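Local atomic coordinates of A-type flavoprotein (Giardia intestinalis, PDB entry 2Q9U), a protein that scavenges O2, probably by passing electrons from flavin mononucleotide to a mu-oxo-diiron centre in a beta-lactamase-like domain. Residues Val192-Lys197 and Val301-Tyr306; Ala209-Ala214 and Ala244-Trp249; Ser308-Phe313 and Lys401-Tyr406. One frame throughout, in Å; residues are numbered along the deposited sequence.

Contact 1 of 3, residues Val192-Lys197 and Val301-Tyr306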
ATOM      1  N   VAL A 192      20.336  12.563  -8.374  1.00 10.95           N
ATOM      2  CA  VAL A 192      20.746  11.488  -9.286  1.00 10.82           C
ATOM      3  C   VAL A 192      21.750  10.588  -8.550  1.00 11.31           C
ATOM      4  O   VAL A 192      21.666   9.357  -8.617  1.00 11.22           O
ATOM      5  CB  VAL A 192      21.361  12.026 -10.580  1.00 10.97           C
ATOM      6  CG1 VAL A 192      21.741  10.825 -11.540  1.00 12.57           C
ATOM      7  CG2 VAL A 192      20.402  12.994 -11.290  1.00  9.65           C
ATOM      8  N   MET A 193      22.675  11.202  -7.802  1.00 11.44           N
ATOM      9  CA  MET A 193      23.676  10.424  -7.087  1.00 11.72           C
ATOM     10  C   MET A 193      23.059   9.594  -5.996  1.00 11.93           C
ATOM     11  O   MET A 193      23.486   8.458  -5.770  1.00 11.00           O
ATOM     12  CB  MET A 193      24.813  11.306  -6.551  1.00 12.35           C
ATOM     13  CG  MET A 193      25.764  11.795  -7.611  1.00 14.01           C
ATOM     14  SD  MET A 193      26.629  10.425  -8.479  1.00 19.34           S
ATOM     15  CE  MET A 193      27.318   9.473  -7.110  1.00 18.73           C
ATOM     16  N   HIS A 194      22.051  10.151  -5.319  1.00 11.66           N
ATOM     17  CA  HIS A 194      21.286   9.360  -4.342  1.00 12.63           C
ATOM     18  C   HIS A 194      20.727   8.084  -4.986  1.00 11.80           C
ATOM     19  O   HIS A 194      20.878   6.987  -4.444  1.00 12.33           O
ATOM     20  CB  HIS A 194      20.171  10.215  -3.728  1.00 13.32           C
ATOM     21  CG  HIS A 194      19.156   9.430  -2.966  1.00 15.32           C
ATOM     22  ND1 HIS A 194      19.251   9.209  -1.615  1.00 19.36           N
ATOM     23  CD2 HIS A 194      18.028   8.803  -3.376  1.00 17.59           C
ATOM     24  CE1 HIS A 194      18.215   8.489  -1.214  1.00 19.13           C
ATOM     25  NE2 HIS A 194      17.461   8.222  -2.265  1.00 19.36           N
ATOM     26  N   LEU A 195      20.088   8.218  -6.145  1.00 10.93           N
ATOM     27  CA  LEU A 195      19.484   7.047  -6.801  1.00 10.28           C
ATOM     28  C   LEU A 195      20.552   6.133  -7.405  1.00  9.90           C
ATOM     29  O   LEU A 195      20.374   4.899  -7.474  1.00  8.98           O
ATOM     30  CB  LEU A 195      18.475   7.513  -7.861  1.00 10.22           C
ATOM     31  CG  LEU A 195      17.230   8.214  -7.277  1.00 11.24           C
ATOM     32  CD1 LEU A 195      16.395   8.778  -8.435  1.00 11.75           C
ATOM     33  CD2 LEU A 195      16.384   7.254  -6.394  1.00 14.37           C
ATOM     34  N   PHE A 196      21.670   6.743  -7.831  1.00  9.90           N
ATOM     35  CA  PHE A 196      22.821   5.996  -8.371  1.00 10.55           C
ATOM     36  C   PHE A 196      23.362   5.079  -7.260  1.00 10.49           C
ATOM     37  O   PHE A 196      23.669   3.908  -7.488  1.00  9.60           O
ATOM     38  CB  PHE A 196      23.877   7.002  -8.850  1.00 10.77           C
ATOM     39  CG  PHE A 196      25.209   6.391  -9.266  1.00 13.63           C
ATOM     40  CD1 PHE A 196      26.197   6.099  -8.322  1.00 14.20           C
ATOM     41  CD2 PHE A 196      25.485   6.161 -10.616  1.00 13.61           C
ATOM     42  CE1 PHE A 196      27.441   5.579  -8.726  1.00 15.38           C
ATOM     43  CE2 PHE A 196      26.733   5.660 -11.026  1.00 14.17           C
ATOM     44  CZ  PHE A 196      27.696   5.366 -10.081  1.00 10.13           C
ATOM     45  N   LYS A 197      23.454   5.624  -6.046  1.00 10.07           N
ATOM     46  CA  LYS A 197      23.846   4.833  -4.855  1.00 10.79           C
ATOM     47  C   LYS A 197      22.826   3.763  -4.483  1.00 10.17           C
ATOM     48  O   LYS A 197      23.190   2.633  -4.104  1.00 10.44           O
ATOM     49  CB  LYS A 197      24.095   5.736  -3.646  1.00 11.51           C
ATOM     50  CG  LYS A 197      25.374   6.550  -3.741  1.00 12.69           C
ATOM     51  CD  LYS A 197      25.480   7.494  -2.525  1.00 14.21           C
ATOM     52  CE  LYS A 197      26.619   8.479  -2.665  1.00 14.57           C
ATOM     53  NZ  LYS A 197      26.645   9.503  -1.550  1.00 17.44           N
ATOM     54  N   VAL A 301      16.632  -0.312   3.142  1.00  9.50           N
ATOM     55  CA  VAL A 301      17.577  -0.992   4.047  1.00  9.66           C
ATOM     56  C   VAL A 301      18.949  -1.131   3.334  1.00  8.87           C
ATOM     57  O   VAL A 301      20.022  -0.829   3.911  1.00  8.84           O
ATOM     58  CB  VAL A 301      17.006  -2.365   4.526  1.00 10.09           C
ATOM     59  CG1 VAL A 301      18.045  -3.175   5.304  1.00  9.64           C
ATOM     60  CG2 VAL A 301      15.728  -2.157   5.405  1.00 12.07           C
ATOM     61  N   ALA A 302      18.911  -1.592   2.090  1.00  8.95           N
ATOM     62  CA  ALA A 302      20.140  -1.746   1.282  1.00  9.49           C
ATOM     63  C   ALA A 302      20.797  -0.389   1.083  1.00 10.12           C
ATOM     64  O   ALA A 302      21.984  -0.236   1.322  1.00 10.27           O
ATOM     65  CB  ALA A 302      19.845  -2.434  -0.064  1.00  9.09           C
ATOM     66  N   LEU A 303      20.016   0.609   0.682  1.00 10.47           N
ATOM     67  CA  LEU A 303      20.552   1.966   0.523  1.00 11.12           C
ATOM     68  C   LEU A 303      21.364   2.462   1.739  1.00 11.71           C
ATOM     69  O   LEU A 303      22.488   2.988   1.596  1.00 12.44           O
ATOM     70  CB  LEU A 303      19.403   2.934   0.250  1.00 10.27           C
ATOM     71  CG  LEU A 303      19.697   4.446   0.219  1.00 13.29           C
ATOM     72  CD1 LEU A 303      20.708   4.789  -0.925  1.00 14.67           C
ATOM     73  CD2 LEU A 303      18.419   5.254   0.083  1.00 14.10           C
ATOM     74  N   HIS A 304      20.791   2.322   2.928  1.00 10.43           N
ATOM     75  CA  HIS A 304      21.387   2.908   4.109  1.00 11.36           C
ATOM     76  C   HIS A 304      22.519   2.095   4.693  1.00 11.16           C
ATOM     77  O   HIS A 304      23.516   2.660   5.108  1.00 11.66           O
ATOM     78  CB  HIS A 304      20.316   3.318   5.151  1.00 10.39           C
ATOM     79  CG  HIS A 304      19.527   4.508   4.706  1.00 10.59           C
ATOM     80  ND1 HIS A 304      20.087   5.763   4.607  1.00 10.69           N
ATOM     81  CD2 HIS A 304      18.247   4.632   4.278  1.00 10.71           C
ATOM     82  CE1 HIS A 304      19.176   6.622   4.179  1.00 10.23           C
ATOM     83  NE2 HIS A 304      18.057   5.957   3.958  1.00 11.39           N
ATOM     84  N   THR A 305      22.376   0.777   4.689  1.00 11.00           N
ATOM     85  CA  THR A 305      23.445  -0.115   5.158  1.00 11.87           C
ATOM     86  C   THR A 305      24.691  -0.050   4.259  1.00 12.40           C
ATOM     87  O   THR A 305      25.815  -0.197   4.758  1.00 12.23           O
ATOM     88  CB  THR A 305      22.971  -1.582   5.314  1.00 11.40           C
ATOM     89  OG1 THR A 305      22.441  -2.083   4.070  1.00 10.61           O
ATOM     90  CG2 THR A 305      21.886  -1.701   6.410  1.00 12.51           C
ATOM     91  N   TYR A 306      24.480   0.089   2.959  1.00 12.21           N
ATOM     92  CA  TYR A 306      25.532   0.407   1.987  1.00 12.35           C
ATOM     93  C   TYR A 306      26.665   1.326   2.503  1.00 12.13           C
ATOM     94  O   TYR A 306      27.794   0.982   2.451  1.00 12.51           O
ATOM     95  CB  TYR A 306      24.914   0.943   0.694  1.00 12.72           C
ATOM     96  CG  TYR A 306      25.854   1.496  -0.352  1.00 13.28           C
ATOM     97  CD1 TYR A 306      26.538   0.684  -1.181  1.00 15.03           C
ATOM     98  CD2 TYR A 306      26.012   2.850  -0.527  1.00 13.83           C
ATOM     99  CE1 TYR A 306      27.375   1.195  -2.153  1.00 13.96           C
ATOM    100  CE2 TYR A 306      26.837   3.367  -1.455  1.00 11.48           C
ATOM    101  CZ  TYR A 306      27.519   2.525  -2.280  1.00 14.24           C
ATOM    102  OH  TYR A 306      28.328   3.016  -3.227  1.00 17.30           O
TER

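Contact 2 of 3, residues Ala209-Ala214 and Ala244-Trp249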
ATOM      1  N   ALA A 209      34.260  -6.742  -6.641  1.00 16.74           N
ATOM      2  CA  ALA A 209      35.454  -7.263  -7.315  1.00 16.76           C
ATOM      3  C   ALA A 209      35.286  -7.102  -8.833  1.00 16.65           C
ATOM      4  O   ALA A 209      36.209  -6.660  -9.544  1.00 16.99           O
ATOM      5  CB  ALA A 209      35.685  -8.714  -6.945  1.00 17.55           C
ATOM      6  N   GLN A 210      34.086  -7.401  -9.316  1.00 15.40           N
ATOM      7  CA  GLN A 210      33.781  -7.275 -10.740  1.00 15.57           C
ATOM      8  C   GLN A 210      33.804  -5.804 -11.160  1.00 15.05           C
ATOM      9  O   GLN A 210      34.269  -5.482 -12.244  1.00 14.44           O
ATOM     10  CB  GLN A 210      32.460  -7.958 -11.088  1.00 15.72           C
ATOM     11  CG  GLN A 210      32.481  -9.513 -10.944  1.00 16.63           C
ATOM     12  CD  GLN A 210      32.276 -10.037  -9.516  1.00 19.53           C
ATOM     13  OE1 GLN A 210      32.177  -9.272  -8.542  1.00 18.71           O
ATOM     14  NE2 GLN A 210      32.196 -11.365  -9.394  1.00 20.33           N
ATOM     15  N   MET A 211      33.362  -4.906 -10.279  1.00 15.02           N
ATOM     16  CA  MET A 211      33.480  -3.460 -10.540  1.00 15.29           C
ATOM     17  C   MET A 211      34.927  -2.963 -10.627  1.00 16.37           C
ATOM     18  O   MET A 211      35.236  -2.106 -11.479  1.00 15.11           O
ATOM     19  CB  MET A 211      32.681  -2.633  -9.520  1.00 15.22           C
ATOM     20  CG  MET A 211      32.769  -1.099  -9.757  1.00 14.90           C
ATOM     21  SD  MET A 211      32.019  -0.580 -11.335  1.00 15.98           S
ATOM     22  CE  MET A 211      30.285  -0.900 -10.961  1.00 14.25           C
ATOM     23  N   ARG A 212      35.798  -3.505  -9.767  1.00 16.46           N
ATOM     24  CA  ARG A 212      37.227  -3.175  -9.798  1.00 18.57           C
ATOM     25  C   ARG A 212      37.796  -3.515 -11.180  1.00 18.14           C
ATOM     26  O   ARG A 212      38.497  -2.691 -11.781  1.00 18.68           O
ATOM     27  CB  ARG A 212      37.996  -3.907  -8.688  1.00 17.93           C
ATOM     28  CG  ARG A 212      37.830  -3.274  -7.288  1.00 20.44           C
ATOM     29  CD  ARG A 212      38.907  -3.764  -6.293  1.00 20.30           C
ATOM     30  NE  ARG A 212      38.895  -5.218  -6.108  1.00 22.43           N
ATOM     31  CZ  ARG A 212      38.095  -5.890  -5.282  1.00 22.06           C
ATOM     32  NH1 ARG A 212      37.199  -5.262  -4.533  1.00 19.34           N
ATOM     33  NH2 ARG A 212      38.196  -7.213  -5.206  1.00 23.41           N
ATOM     34  N   LYS A 213      37.427  -4.695 -11.697  1.00 19.13           N
ATOM     35  CA  LYS A 213      37.889  -5.182 -13.019  1.00 20.01           C
ATOM     36  C   LYS A 213      37.408  -4.257 -14.124  1.00 19.88           C
ATOM     37  O   LYS A 213      38.162  -3.879 -15.026  1.00 19.67           O
ATOM     38  CB  LYS A 213      37.403  -6.629 -13.274  1.00 20.50           C
ATOM     39  CG  LYS A 213      36.436  -6.890 -14.501  1.00 23.59           C
ATOM     40  CD  LYS A 213      34.864  -6.742 -14.235  1.00 21.73           C
ATOM     41  CE  LYS A 213      34.021  -7.830 -14.873  1.00 21.56           C
ATOM     42  NZ  LYS A 213      33.985  -9.252 -14.226  1.00 16.51           N
ATOM     43  N   ALA A 214      36.134  -3.885 -14.035  1.00 19.33           N
ATOM     44  CA  ALA A 214      35.488  -3.123 -15.069  1.00 18.54           C
ATOM     45  C   ALA A 214      36.102  -1.731 -15.095  1.00 18.58           C
ATOM     46  O   ALA A 214      36.410  -1.221 -16.164  1.00 18.68           O
ATOM     47  CB  ALA A 214      33.964  -3.062 -14.814  1.00 18.23           C
ATOM     48  N   ALA A 244      33.876   8.273  -9.492  1.00 14.43           N
ATOM     49  CA  ALA A 244      34.522   8.322  -8.152  1.00 14.93           C
ATOM     50  C   ALA A 244      33.781   7.498  -7.091  1.00 15.50           C
ATOM     51  O   ALA A 244      34.424   6.841  -6.262  1.00 15.54           O
ATOM     52  CB  ALA A 244      34.693   9.737  -7.685  1.00 15.01           C
ATOM     53  N   GLU A 245      32.445   7.523  -7.118  1.00 13.78           N
ATOM     54  CA  GLU A 245      31.649   6.710  -6.182  1.00 14.01           C
ATOM     55  C   GLU A 245      31.830   5.206  -6.436  1.00 13.69           C
ATOM     56  O   GLU A 245      32.046   4.432  -5.493  1.00 14.31           O
ATOM     57  CB  GLU A 245      30.164   7.097  -6.260  1.00 13.58           C
ATOM     58  CG  GLU A 245      29.229   6.279  -5.305  1.00 15.22           C
ATOM     59  CD  GLU A 245      29.489   6.536  -3.823  1.00 16.35           C
ATOM     60  OE1 GLU A 245      30.023   7.612  -3.484  1.00 18.14           O
ATOM     61  OE2 GLU A 245      29.147   5.666  -2.993  1.00 17.60           O
ATOM     62  N   TYR A 246      31.694   4.772  -7.690  1.00 13.43           N
ATOM     63  CA  TYR A 246      31.974   3.372  -8.026  1.00 14.31           C
ATOM     64  C   TYR A 246      33.392   2.958  -7.607  1.00 15.06           C
ATOM     65  O   TYR A 246      33.618   1.847  -7.096  1.00 16.33           O
ATOM     66  CB  TYR A 246      31.815   3.139  -9.525  1.00 13.63           C
ATOM     67  CG  TYR A 246      30.451   2.748  -9.998  1.00 14.23           C
ATOM     68  CD1 TYR A 246      29.431   2.376  -9.110  1.00 15.28           C
ATOM     69  CD2 TYR A 246      30.184   2.706 -11.367  1.00 15.88           C
ATOM     70  CE1 TYR A 246      28.169   2.010  -9.582  1.00 13.46           C
ATOM     71  CE2 TYR A 246      28.954   2.333 -11.846  1.00 15.35           C
ATOM     72  CZ  TYR A 246      27.945   1.985 -10.958  1.00 14.94           C
ATOM     73  OH  TYR A 246      26.740   1.610 -11.488  1.00 12.82           O
ATOM     74  N   ASP A 247      34.347   3.850  -7.829  1.00 15.64           N
ATOM     75  CA  ASP A 247      35.744   3.551  -7.461  1.00 16.69           C
ATOM     76  C   ASP A 247      35.918   3.349  -5.950  1.00 16.50           C
ATOM     77  O   ASP A 247      36.525   2.362  -5.523  1.00 17.85           O
ATOM     78  CB  ASP A 247      36.685   4.642  -7.965  1.00 16.24           C
ATOM     79  CG  ASP A 247      38.149   4.278  -7.742  1.00 20.95           C
ATOM     80  OD1 ASP A 247      38.562   3.226  -8.269  1.00 22.89           O
ATOM     81  OD2 ASP A 247      38.855   5.014  -7.011  1.00 23.31           O
ATOM     82  N   ARG A 248      35.389   4.277  -5.154  1.00 16.57           N
ATOM     83  CA  ARG A 248      35.437   4.149  -3.706  1.00 17.23           C
ATOM     84  C   ARG A 248      34.720   2.883  -3.280  1.00 16.93           C
ATOM     85  O   ARG A 248      35.279   2.069  -2.544  1.00 17.30           O
ATOM     86  CB  ARG A 248      34.843   5.375  -3.000  1.00 17.29           C
ATOM     87  CG  ARG A 248      35.770   6.598  -2.968  1.00 18.08           C
ATOM     88  CD  ARG A 248      35.158   7.740  -2.127  1.00 17.80           C
ATOM     89  NE  ARG A 248      33.795   8.074  -2.577  1.00 19.14           N
ATOM     90  CZ  ARG A 248      33.497   9.038  -3.446  1.00 16.87           C
ATOM     91  NH1 ARG A 248      34.464   9.786  -3.978  1.00 18.99           N
ATOM     92  NH2 ARG A 248      32.231   9.254  -3.794  1.00 18.00           N
ATOM     93  N   TRP A 249      33.496   2.687  -3.770  1.00 16.74           N
ATOM     94  CA  TRP A 249      32.736   1.499  -3.380  1.00 15.97           C
ATOM     95  C   TRP A 249      33.458   0.198  -3.738  1.00 16.39           C
ATOM     96  O   TRP A 249      33.514  -0.719  -2.915  1.00 16.38           O
ATOM     97  CB  TRP A 249      31.304   1.514  -3.967  1.00 16.11           C
ATOM     98  CG  TRP A 249      30.676   0.155  -3.879  1.00 13.83           C
ATOM     99  CD1 TRP A 249      30.296  -0.504  -2.734  1.00 13.64           C
ATOM    100  CD2 TRP A 249      30.412  -0.732  -4.970  1.00 13.79           C
ATOM    101  NE1 TRP A 249      29.796  -1.747  -3.054  1.00 14.70           N
ATOM    102  CE2 TRP A 249      29.861  -1.920  -4.417  1.00 13.88           C
ATOM    103  CE3 TRP A 249      30.596  -0.649  -6.370  1.00 13.27           C
ATOM    104  CZ2 TRP A 249      29.479  -3.014  -5.215  1.00 14.44           C
ATOM    105  CZ3 TRP A 249      30.218  -1.751  -7.172  1.00 14.34           C
ATOM    106  CH2 TRP A 249      29.667  -2.920  -6.586  1.00 14.24           C
TER

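Contact 3 of 3, residues Ser308-Phe313 and Lys401-Tyr406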
ATOM      1  N   SER A 308      26.751   2.972   5.665  1.00 12.38           N
ATOM      2  CA  SER A 308      26.882   3.111   7.116  1.00 11.76           C
ATOM      3  C   SER A 308      28.241   2.564   7.529  1.00 11.87           C
ATOM      4  O   SER A 308      28.731   1.577   6.950  1.00 12.44           O
ATOM      5  CB  SER A 308      25.775   2.314   7.845  1.00 12.59           C
ATOM      6  OG  SER A 308      24.492   2.845   7.582  1.00 13.00           O
ATOM      7  N   GLY A 309      28.817   3.185   8.550  1.00 12.11           N
ATOM      8  CA  GLY A 309      30.051   2.725   9.170  1.00 11.25           C
ATOM      9  C   GLY A 309      29.745   1.677  10.222  1.00 11.36           C
ATOM     10  O   GLY A 309      30.625   0.928  10.611  1.00 11.66           O
ATOM     11  N   ALA A 310      28.481   1.611  10.647  1.00 10.81           N
ATOM     12  CA  ALA A 310      28.026   0.612  11.605  1.00 10.79           C
ATOM     13  C   ALA A 310      26.505   0.468  11.537  1.00 10.73           C
ATOM     14  O   ALA A 310      25.786   1.417  11.188  1.00  9.32           O
ATOM     15  CB  ALA A 310      28.439   0.991  13.058  1.00  8.67           C
ATOM     16  N   VAL A 311      26.028  -0.700  11.946  1.00 11.12           N
ATOM     17  CA  VAL A 311      24.577  -0.969  11.924  1.00 11.26           C
ATOM     18  C   VAL A 311      24.092  -1.619  13.220  1.00 12.07           C
ATOM     19  O   VAL A 311      24.873  -2.221  13.975  1.00 11.47           O
ATOM     20  CB  VAL A 311      24.152  -1.868  10.711  1.00 11.23           C
ATOM     21  CG1 VAL A 311      24.449  -1.174   9.391  1.00 11.67           C
ATOM     22  CG2 VAL A 311      24.818  -3.298  10.755  1.00 12.04           C
ATOM     23  N   ALA A 312      22.795  -1.497  13.460  1.00 11.66           N
ATOM     24  CA  ALA A 312      22.124  -2.327  14.472  1.00 12.00           C
ATOM     25  C   ALA A 312      20.830  -2.923  13.898  1.00 12.42           C
ATOM     26  O   ALA A 312      20.129  -2.266  13.106  1.00 12.95           O
ATOM     27  CB  ALA A 312      21.834  -1.500  15.750  1.00 11.82           C
ATOM     28  N   PHE A 313      20.549  -4.174  14.274  1.00 11.83           N
ATOM     29  CA  PHE A 313      19.298  -4.825  13.928  1.00 11.41           C
ATOM     30  C   PHE A 313      18.565  -5.249  15.190  1.00 11.92           C
ATOM     31  O   PHE A 313      19.170  -5.780  16.146  1.00 11.43           O
ATOM     32  CB  PHE A 313      19.541  -6.038  13.047  1.00 11.27           C
ATOM     33  CG  PHE A 313      19.780  -5.694  11.590  1.00 11.71           C
ATOM     34  CD1 PHE A 313      20.989  -5.098  11.188  1.00 11.48           C
ATOM     35  CD2 PHE A 313      18.812  -5.951  10.636  1.00 12.68           C
ATOM     36  CE1 PHE A 313      21.233  -4.769   9.844  1.00 13.89           C
ATOM     37  CE2 PHE A 313      19.059  -5.653   9.265  1.00  9.59           C
ATOM     38  CZ  PHE A 313      20.268  -5.046   8.881  1.00 11.41           C
ATOM     39  N   LYS A 401      31.225   5.470  17.895  1.00 13.34           N
ATOM     40  CA  LYS A 401      32.703   5.404  17.928  1.00 14.15           C
ATOM     41  C   LYS A 401      33.258   4.300  17.036  1.00 13.79           C
ATOM     42  O   LYS A 401      34.243   4.534  16.345  1.00 13.85           O
ATOM     43  CB  LYS A 401      33.266   5.228  19.346  1.00 14.06           C
ATOM     44  CG  LYS A 401      33.064   6.458  20.242  1.00 18.07           C
ATOM     45  CD  LYS A 401      33.417   6.112  21.678  1.00 22.16           C
ATOM     46  CE  LYS A 401      33.218   7.304  22.609  1.00 26.97           C
ATOM     47  NZ  LYS A 401      33.319   6.858  24.060  1.00 27.54           N
ATOM     48  N   ARG A 402      32.664   3.100  17.087  1.00 13.91           N
ATOM     49  CA  ARG A 402      33.069   2.005  16.202  1.00 13.20           C
ATOM     50  C   ARG A 402      32.821   2.278  14.721  1.00 13.28           C
ATOM     51  O   ARG A 402      33.610   1.854  13.887  1.00 13.14           O
ATOM     52  CB  ARG A 402      32.405   0.694  16.602  1.00 14.21           C
ATOM     53  CG  ARG A 402      32.938   0.104  17.914  1.00 13.23           C
ATOM     54  CD  ARG A 402      32.006  -1.022  18.384  1.00 15.31           C
ATOM     55  NE  ARG A 402      32.423  -1.616  19.662  1.00 16.39           N
ATOM     56  CZ  ARG A 402      33.402  -2.507  19.790  1.00 17.70           C
ATOM     57  NH1 ARG A 402      34.086  -2.897  18.729  1.00 16.11           N
ATOM     58  NH2 ARG A 402      33.708  -2.991  20.993  1.00 20.08           N
ATOM     59  N   ALA A 403      31.732   2.981  14.410  1.00 12.58           N
ATOM     60  CA  ALA A 403      31.477   3.436  13.039  1.00 12.79           C
ATOM     61  C   ALA A 403      32.594   4.397  12.571  1.00 13.42           C
ATOM     62  O   ALA A 403      33.118   4.268  11.470  1.00 13.78           O
ATOM     63  CB  ALA A 403      30.141   4.130  12.962  1.00 12.73           C
ATOM     64  N   ILE A 404      32.961   5.340  13.428  1.00 13.52           N
ATOM     65  CA  ILE A 404      33.988   6.329  13.080  1.00 13.57           C
ATOM     66  C   ILE A 404      35.312   5.598  12.858  1.00 14.02           C
ATOM     67  O   ILE A 404      36.016   5.862  11.871  1.00 13.95           O
ATOM     68  CB  ILE A 404      34.065   7.433  14.137  1.00 13.84           C
ATOM     69  CG1 ILE A 404      32.799   8.322  14.061  1.00 13.09           C
ATOM     70  CG2 ILE A 404      35.355   8.284  13.943  1.00 15.91           C
ATOM     71  CD1 ILE A 404      32.532   9.143  15.330  1.00 16.58           C
ATOM     72  N   ALA A 405      35.615   4.643  13.737  1.00 13.70           N
ATOM     73  CA  ALA A 405      36.851   3.843  13.624  1.00 14.12           C
ATOM     74  C   ALA A 405      36.885   3.031  12.334  1.00 14.87           C
ATOM     75  O   ALA A 405      37.916   2.948  11.651  1.00 13.85           O
ATOM     76  CB  ALA A 405      37.019   2.924  14.835  1.00 14.58           C
ATOM     77  N   TYR A 406      35.745   2.425  11.998  1.00 14.35           N
ATOM     78  CA  TYR A 406      35.652   1.609  10.802  1.00 14.57           C
ATOM     79  C   TYR A 406      35.898   2.459   9.551  1.00 15.27           C
ATOM     80  O   TYR A 406      36.603   2.034   8.623  1.00 15.33           O
ATOM     81  CB  TYR A 406      34.271   0.916  10.752  1.00 14.06           C
ATOM     82  CG  TYR A 406      34.043   0.174   9.470  1.00 13.85           C
ATOM     83  CD1 TYR A 406      34.427  -1.153   9.334  1.00 13.01           C
ATOM     84  CD2 TYR A 406      33.456   0.819   8.372  1.00 14.29           C
ATOM     85  CE1 TYR A 406      34.231  -1.832   8.127  1.00 12.89           C
ATOM     86  CE2 TYR A 406      33.251   0.156   7.189  1.00 14.11           C
ATOM     87  CZ  TYR A 406      33.639  -1.158   7.068  1.00 13.66           C
ATOM     88  OH  TYR A 406      33.401  -1.760   5.868  1.00 14.85           O
TER

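Contact 1 of 3, residues Val192-Lys197 and Val301-Tyr306
Leu303 meets the imidazole of His194 at the point where helix 189-204, of the beta-lactamase-like part of the chain, passes helix 298-306 of the flavodoxin-like part. The short helical segments run nearly perpendicular, at 98°, with their axes 10.7 Å apart, so the contact depends on long side chains bridging the gap. Apolar touches make up the whole of it. Leu303 CD2 lies 3.5 Å from His194 CE1, the two side chains crossing at about a right angle; His194 is delivered there with CG anti to its own nitrogen (chi1 167°), which swings the ring out toward the leucine. The other methyl, CD1, rests against the backbone of His194 and Lys197. Lys197 adds its aliphatic part: CG comes 4.2 Å from CE2 of Tyr306, while the extended chain beyond it carries the ammonium group away from helix 298-306. The polar bonds are local or lead elsewhere. Thr305 OG1 and Thr305 N grip the carbonyl oxygen of Val301 from opposite faces of its plane, the hydroxyl at 2.7 Å. The phenol of Tyr306 turns to Glu245 of helix 236-250, and its ring also meets Trp249 and His254. With no hydrogen bond or salt bridge between the segments, the interdomain touch rests on van der Waals fit, and the directional bonding of Tyr306 is made to helix 236-250 instead.

Contact 2 of 3, residues Ala209-Ala214 and Ala244-Trp249
Met211 reaches from helix 208-219 to the rings of Tyr246 and Trp249 on helix 236-250, a buried helix-helix contact within the beta-lactamase-like part of the chain, Met-aromatic with a CH-pi component. Near the start of 244-249, Glu245 OE1 accepts from Arg248 NH2 at 2.8 Å in a salt bridge, while its OE2 is engaged by helix 298-306. The bond to Arg248 lies close to the guanidinium plane and meets the anti side of the carboxylate, while Ala244 O sits over one face of the guanidinium. Tyr246 follows and takes the methyl of Met211 squarely over its ring, CE standing 3.5 Å from the ring centroid and only 6° off the normal. The sulfur lies over the same ring, further from its centre, with SD 3.8 Å from Tyr246 CD2. Bends at both chi2 and chi3 (64° and 69°) fold the methionine so that its end lies over the ring. The Tyr246 phenol is hydrogen-bonded to the backbone N of Phe173, whose ring also packs against it. Trp249, one turn on, receives the base of the same methionine: Met211 CB is 3.5 Å from Trp249 CZ3, and CE of Met211 lies in the indole plane at its edge.

Contact 3 of 3, residues Ser308-Phe313 and Lys401-Tyr406
Gly309 and Ala310 press against Ala403 where the N-terminal side of strand 310-314 of the flavodoxin-like parallel sheet packs on the long C-terminal helix 386-409. The tight part is almost backbone to backbone, with the CA atoms of Gly309 and Ala403 only 4.2 Å apart; no side chain stands between them at the glycine. Ala403 CB meets Ala310 CB at 3.6 Å, a small methyl-to-methyl touch, and Ala403 also reaches Val259 on the adjoining strand. At this corner the carbonyl of Gly309 points toward the base of Tyr406 rather than at the helix axis. Its oxygen lies 3.6 Å from Ala403 CA in a CA-H...O contact (159° at the hydrogen), and also 3.6 Å from Tyr406 CD2. Tyr406, with CG anti to its backbone nitrogen (chi1 174°), brings its ring alongside this carbonyl and on to Lys342 and Pro343. The outer side is looser. Lys401 and Ala405 are exposed and Arg402 leads away from the strand, forming a salt bridge with Asp398 and a cation-pi contact with Tyr373. The Gly309 oxygen is thus buried without a conventional hydrogen-bond partner in the model, left to C-H groups that can probably offset only part of its lost hydration.

Overall arrangement
Contacts 1 and 2 adjoin, their centres 15 Å apart, because helix 236-250 lies beside both partners of contact 1. Tyr306 OH is 2.8 Å from Glu245 OE2, a probable hydrogen bond, and Phe196 CZ packs 3.4 Å from Tyr246 CE1. Contact 3 lies further from the chain centre, in the flavodoxin-like part, 17 Å from contact 1 between centres; helix 298-306 leads into its strand, and Thr305 CG2 touches Val311 CG1 at 4.0 Å. Contacts 2 and 3 do not meet, with nearest atoms about 9 Å apart. None forms part of the diiron or flavin site; the Tyr246 side chain is about 11 Å from the mu-oxo-diiron centre and that of Trp249 about 13 Å from a bound flavin mononucleotide.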